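Local coordinates for GDP-L-fucose synthase (Campylobacter jejuni subsp. jejuni serotype O:2, PDB 7M13), which acts with NADPH as a GDP-D-glycero-L-gluco-heptose synthase in making a sugar of the Campylobacter capsular polysaccharide, at residues 68-71 with 75-78; 85-90 with 138-143. All coordinates share one frame; numbering follows the deposited sequence.

In the fold
Contact 1 lies in the loop after strand 63-66, and contact 2 pairs the next helix, 80-100, with helix 138-158. Their centres are about 10 Å apart. Asn87 of contact 2 joins them: its OD1 probably accepts a hydrogen bond from Leu70 N at 2.9 Å. Asn87 OD1 also packs 3.2 Å from Val69 CG2. Another touch runs from Leu70 O to Phe140 CE1, at 3.5 Å. Both contacts border the NADP pocket. Residues 68-71 line it directly through Ala68 and Val69, while Ile90 and Phe140 of contact 2 also touch the cofactor. Phe140 holds the predicted proton donor/acceptor position, so loop, helices and active site meet here.

Contact 1. Residues 68-71 with 75-78; sequences AVLP and ANVA. With NAP (NADP nicotinamide-adenine-dinucleotide phosphate), chain E.
Asn76 turns its amide to the carbonyl of Pro71 with CG held between its own backbone N and carbonyl carbon, chi1 68°. Asn76 ND2 then gives Pro71 O a hydrogen bond of 2.9 Å. The bond is nearly straight, 168° at the hydrogen. The oxygen lies close to the plane of the Asn76 amide, and the donor is tilted only modestly from the carbonyl plane. OD1, the other end of the amide, accepts a bond from Gly73 N, in the short piece of loop between the two segments. Two bonds therefore fix the rotation of this amide. Leu70 is only at the margin, with CD1 4.5 Å from Asn76 ND2.

At its other end, segment 68-71 meets NADP. Val69 holds CG1 between its backbone N and carbonyl carbon, chi1 73°, with CG2 anti to the N; both methyls face the nicotinamide ribose. Val69 CG1 is 3.7 Å from NAP C3D, and Val69 CG2 is 3.6 Å from NAP O2D. The backbone serves the adenosine half instead. Ala68 CA lies 3.2 Å from the ring oxygen O4B of NAP. Val69 N gives NAP O4B a weak, long hydrogen bond of 3.5 Å. Val69 O approaches the adenine carbon C8A of NAP at 3.2 Å. Val69 thus touches both nucleoside halves of the cofactor.

Leu70 and Asn76 also pack on Phe83 of helix 80-100. The loop links strand 63-66 to that helix, in a beta-alpha-beta crossover that continues to the parallel strand 105-111. A cofactor lying across such a loop, beyond the C-terminal end of the strand, is characteristic of the Rossmann fold of this epimerase/dehydratase family.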
# COMPACT_ATOMS: atom_id res chain seq x y z
N ALA B 68 -4.65 4.28 16.60
CA ALA B 68 -3.48 5.16 16.51
C ALA B 68 -3.19 5.55 15.06
O ALA B 68 -3.27 4.68 14.18
CB ALA B 68 -2.30 4.47 17.11
N VAL B 69 -2.88 6.80 14.83
CA VAL B 69 -2.68 7.35 13.48
C VAL B 69 -1.83 8.61 13.57
O VAL B 69 -1.87 9.30 14.59
CB VAL B 69 -4.03 7.61 12.78
CG1 VAL B 69 -4.75 8.83 13.36
CG2 VAL B 69 -3.85 7.75 11.29
N LEU B 70 -1.08 8.89 12.49
CA LEU B 70 -0.61 10.24 12.15
C LEU B 70 -1.62 10.82 11.18
O LEU B 70 -1.69 10.42 10.03
CB LEU B 70 0.77 10.18 11.51
CG LEU B 70 1.24 11.52 10.95
CD1 LEU B 70 1.30 12.58 12.03
CD2 LEU B 70 2.58 11.37 10.27
N PRO B 71 -2.51 11.73 11.64
CA PRO B 71 -3.58 12.20 10.79
C PRO B 71 -3.11 13.21 9.74
O PRO B 71 -2.14 13.87 9.96
CB PRO B 71 -4.49 12.95 11.77
CG PRO B 71 -3.60 13.37 12.88
CD PRO B 71 -2.50 12.32 12.99
N ALA B 75 -3.03 21.68 7.81
CA ALA B 75 -1.85 22.34 8.43
C ALA B 75 -0.58 21.52 8.16
O ALA B 75 0.48 22.13 7.92
CB ALA B 75 -2.06 22.51 9.91
N ASN B 76 -0.68 20.19 8.25
CA ASN B 76 0.51 19.31 8.25
C ASN B 76 0.66 18.60 6.91
O ASN B 76 1.44 17.64 6.88
CB ASN B 76 0.50 18.31 9.40
CG ASN B 76 -0.55 17.22 9.32
OD1 ASN B 76 -1.40 17.21 8.43
ND2 ASN B 76 -0.48 16.28 10.26
N VAL B 77 -0.01 19.07 5.85
CA VAL B 77 -0.10 18.40 4.53
C VAL B 77 1.31 18.22 3.95
O VAL B 77 1.48 17.29 3.16
CB VAL B 77 -1.05 19.12 3.55
CG1 VAL B 77 -0.45 20.41 3.02
CG2 VAL B 77 -1.47 18.22 2.40
N ALA B 78 2.31 18.99 4.37
CA ALA B 78 3.70 18.83 3.87
C ALA B 78 4.31 17.47 4.27
O ALA B 78 5.32 17.07 3.63
CB ALA B 78 4.57 19.96 4.37
PA NAP E . -6.42 10.96 16.96
O1A NAP E . -5.62 11.75 15.96
O2A NAP E . -7.37 11.73 17.84
O5B NAP E . -5.50 10.14 17.93
C5B NAP E . -4.44 9.33 17.43
C4B NAP E . -3.73 8.76 18.61
O4B NAP E . -2.71 7.87 18.11
C3B NAP E . -3.00 9.81 19.49
O3B NAP E . -3.42 9.65 20.85
C2B NAP E . -1.53 9.51 19.26
O2B NAP E . -0.71 9.69 20.42
C1B NAP E . -1.55 8.03 18.90
N9A NAP E . -0.38 7.65 18.14
C8A NAP E . 0.02 8.12 16.93
N7A NAP E . 1.19 7.67 16.54
C5A NAP E . 1.59 6.85 17.58
C6A NAP E . 2.75 6.09 17.78
N6A NAP E . 3.79 6.06 16.93
N1A NAP E . 2.84 5.39 18.93
C2A NAP E . 1.82 5.45 19.80
N3A NAP E . 0.68 6.14 19.72
C4A NAP E . 0.63 6.83 18.57
O3 NAP E . -7.23 9.83 16.18
PN NAP E . -8.78 9.79 15.84
O1N NAP E . -9.16 11.09 15.24
O2N NAP E . -9.47 9.30 17.05
O5D NAP E . -8.80 8.65 14.70
C5D NAP E . -9.01 7.30 15.04
C4D NAP E . -9.01 6.50 13.76
O4D NAP E . -10.12 6.92 12.93
C3D NAP E . -7.74 6.65 12.91
O3D NAP E . -7.43 5.41 12.25
C2D NAP E . -8.16 7.71 11.94
O2D NAP E . -7.37 7.75 10.75
C1D NAP E . -9.60 7.33 11.66
N1N NAP E . -10.36 8.47 11.11
C2N NAP E . -10.54 9.63 11.82
C3N NAP E . -11.16 10.69 11.27
C7N NAP E . -11.37 11.97 11.99
O7N NAP E . -12.11 12.84 11.47
N7N NAP E . -10.78 12.13 13.17
C4N NAP E . -11.70 10.60 9.93
C5N NAP E . -11.51 9.34 9.25
C6N NAP E . -10.82 8.39 9.80
P2B NAP E . -0.24 11.17 20.87
O1X NAP E . -1.48 11.75 21.50
O2X NAP E . 0.27 11.90 19.71
O3X NAP E . 0.88 10.89 21.88

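Contact 2. Residues 85-90 with 138-143; sequences YENLMI and YSFGAA
Phe140 is the first residue of segment 138-143 to touch helix segment 85-90. Its CG lies anti to the backbone N, chi1 177°, and this carries the ring to Asn87. CD1 of Phe140 is 3.8 Å from Asn87 ND2, and CE1 is almost as near. Amide and ring planes stand 86° apart, close to perpendicular. ND2 approaches the ring obliquely, and no hydrogen bond is formed. Its polar partner is Phe83 O, one turn back on its own helix. OD1 of Asn87 is satisfied as well, by the loop that carries Leu70.

Ala143 follows one turn on and is the main point of approach. Ala143 CB points at the other helix and sits 4.0 Å from Asn87 CB. Leu88 closes over the same alanine with one branch: Leu88 CD2 lies 3.9 Å from Ala143 CA and 4.1 Å from Ala143 CB. This Leu88-Ala143 part is apolar. The backbone O of Ala143 is taken by Gln91 NE2, further along helix 80-100. The helix segments run almost parallel, 10° apart, with their axes 9.1 Å from each other.

Leu88 also packs on Asn92 of the second subunit, and Tyr138 packs on Ile149 of the second subunit. Helices 80-100 and 138-158 thus join the cofactor side of the subunit to the dimer interface, as in related extended short-chain dehydrogenases.

Phe140 and Lys144 stand in the spacing of the family's YxxxK pair, with phenylalanine in place of the tyrosine. A phenyl ring has no hydroxyl, so at the predicted proton donor/acceptor position the deposited side chain can pack on Asn87 but cannot itself pass a proton.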
# COMPACT_ATOMS: atom_id res chain seq x y z
N TYR B 85 4.81 6.39 5.64
CA TYR B 85 5.71 5.54 6.46
C TYR B 85 5.11 5.24 7.84
O TYR B 85 5.08 4.06 8.25
CB TYR B 85 7.09 6.17 6.55
CG TYR B 85 8.00 5.42 7.48
CD1 TYR B 85 8.51 4.18 7.14
CD2 TYR B 85 8.28 5.88 8.74
CE1 TYR B 85 9.32 3.44 8.00
CE2 TYR B 85 9.08 5.16 9.62
CZ TYR B 85 9.61 3.94 9.25
OH TYR B 85 10.39 3.23 10.13
N GLU B 86 4.77 6.26 8.59
CA GLU B 86 4.40 6.08 10.01
C GLU B 86 3.16 5.20 10.08
O GLU B 86 3.09 4.29 10.91
CB GLU B 86 4.27 7.42 10.71
CG GLU B 86 5.62 8.08 10.88
CD GLU B 86 5.65 9.29 11.79
OE1 GLU B 86 4.81 9.36 12.72
OE2 GLU B 86 6.53 10.17 11.55
N ASN B 87 2.16 5.50 9.23
CA ASN B 87 0.88 4.76 9.30
C ASN B 87 1.09 3.33 8.81
O ASN B 87 0.53 2.42 9.40
CB ASN B 87 -0.24 5.52 8.60
CG ASN B 87 -0.59 6.77 9.40
OD1 ASN B 87 -0.87 6.68 10.61
ND2 ASN B 87 -0.63 7.91 8.75
N LEU B 88 1.87 3.13 7.75
CA LEU B 88 2.17 1.72 7.36
C LEU B 88 2.86 1.00 8.52
O LEU B 88 2.57 -0.17 8.75
CB LEU B 88 3.03 1.66 6.09
CG LEU B 88 2.36 2.04 4.79
CD1 LEU B 88 3.36 1.96 3.65
CD2 LEU B 88 1.15 1.16 4.49
N MET B 89 3.83 1.62 9.20
CA MET B 89 4.53 0.93 10.29
C MET B 89 3.56 0.60 11.44
O MET B 89 3.59 -0.54 11.93
CB MET B 89 5.73 1.70 10.82
CG MET B 89 6.90 1.85 9.80
SD MET B 89 7.57 0.27 9.25
CE MET B 89 8.01 -0.43 10.83
N ILE B 90 2.73 1.54 11.84
CA ILE B 90 1.75 1.30 12.92
C ILE B 90 0.87 0.11 12.53
O ILE B 90 0.68 -0.83 13.29
CB ILE B 90 0.95 2.57 13.22
CG1 ILE B 90 1.86 3.63 13.85
CG2 ILE B 90 -0.21 2.21 14.13
CD1 ILE B 90 1.21 4.99 13.92
N TYR B 138 -2.99 11.89 -0.75
CA TYR B 138 -2.64 10.74 -1.63
C TYR B 138 -1.88 9.67 -0.84
O TYR B 138 -2.17 8.46 -0.92
CB TYR B 138 -1.81 11.29 -2.78
CG TYR B 138 -1.28 10.31 -3.81
CD1 TYR B 138 -2.09 9.75 -4.79
CD2 TYR B 138 0.06 9.97 -3.81
CE1 TYR B 138 -1.57 8.90 -5.76
CE2 TYR B 138 0.60 9.15 -4.79
CZ TYR B 138 -0.22 8.61 -5.76
OH TYR B 138 0.33 7.79 -6.72
N SER B 139 -0.83 10.08 -0.15
CA SER B 139 0.03 9.12 0.57
C SER B 139 -0.67 8.56 1.81
O SER B 139 -0.53 7.36 2.10
CB SER B 139 1.36 9.71 0.85
OG SER B 139 1.29 10.74 1.82
N PHE B 140 -1.46 9.37 2.49
CA PHE B 140 -2.26 8.92 3.65
C PHE B 140 -3.31 7.92 3.19
O PHE B 140 -3.45 6.85 3.81
CB PHE B 140 -2.88 10.15 4.30
CG PHE B 140 -3.79 9.83 5.45
CD1 PHE B 140 -3.30 9.69 6.73
CD2 PHE B 140 -5.14 9.71 5.24
CE1 PHE B 140 -4.15 9.40 7.78
CE2 PHE B 140 -5.99 9.44 6.30
CZ PHE B 140 -5.49 9.27 7.55
N GLY B 141 -4.04 8.24 2.12
CA GLY B 141 -5.06 7.33 1.58
C GLY B 141 -4.44 6.03 1.16
O GLY B 141 -5.04 4.98 1.38
N ALA B 142 -3.27 6.06 0.52
CA ALA B 142 -2.57 4.83 0.10
C ALA B 142 -2.25 4.01 1.35
O ALA B 142 -2.41 2.76 1.31
CB ALA B 142 -1.35 5.14 -0.73
N ALA B 143 -1.77 4.63 2.43
CA ALA B 143 -1.48 3.87 3.67
C ALA B 143 -2.77 3.24 4.19
O ALA B 143 -2.76 2.02 4.54
CB ALA B 143 -0.85 4.79 4.68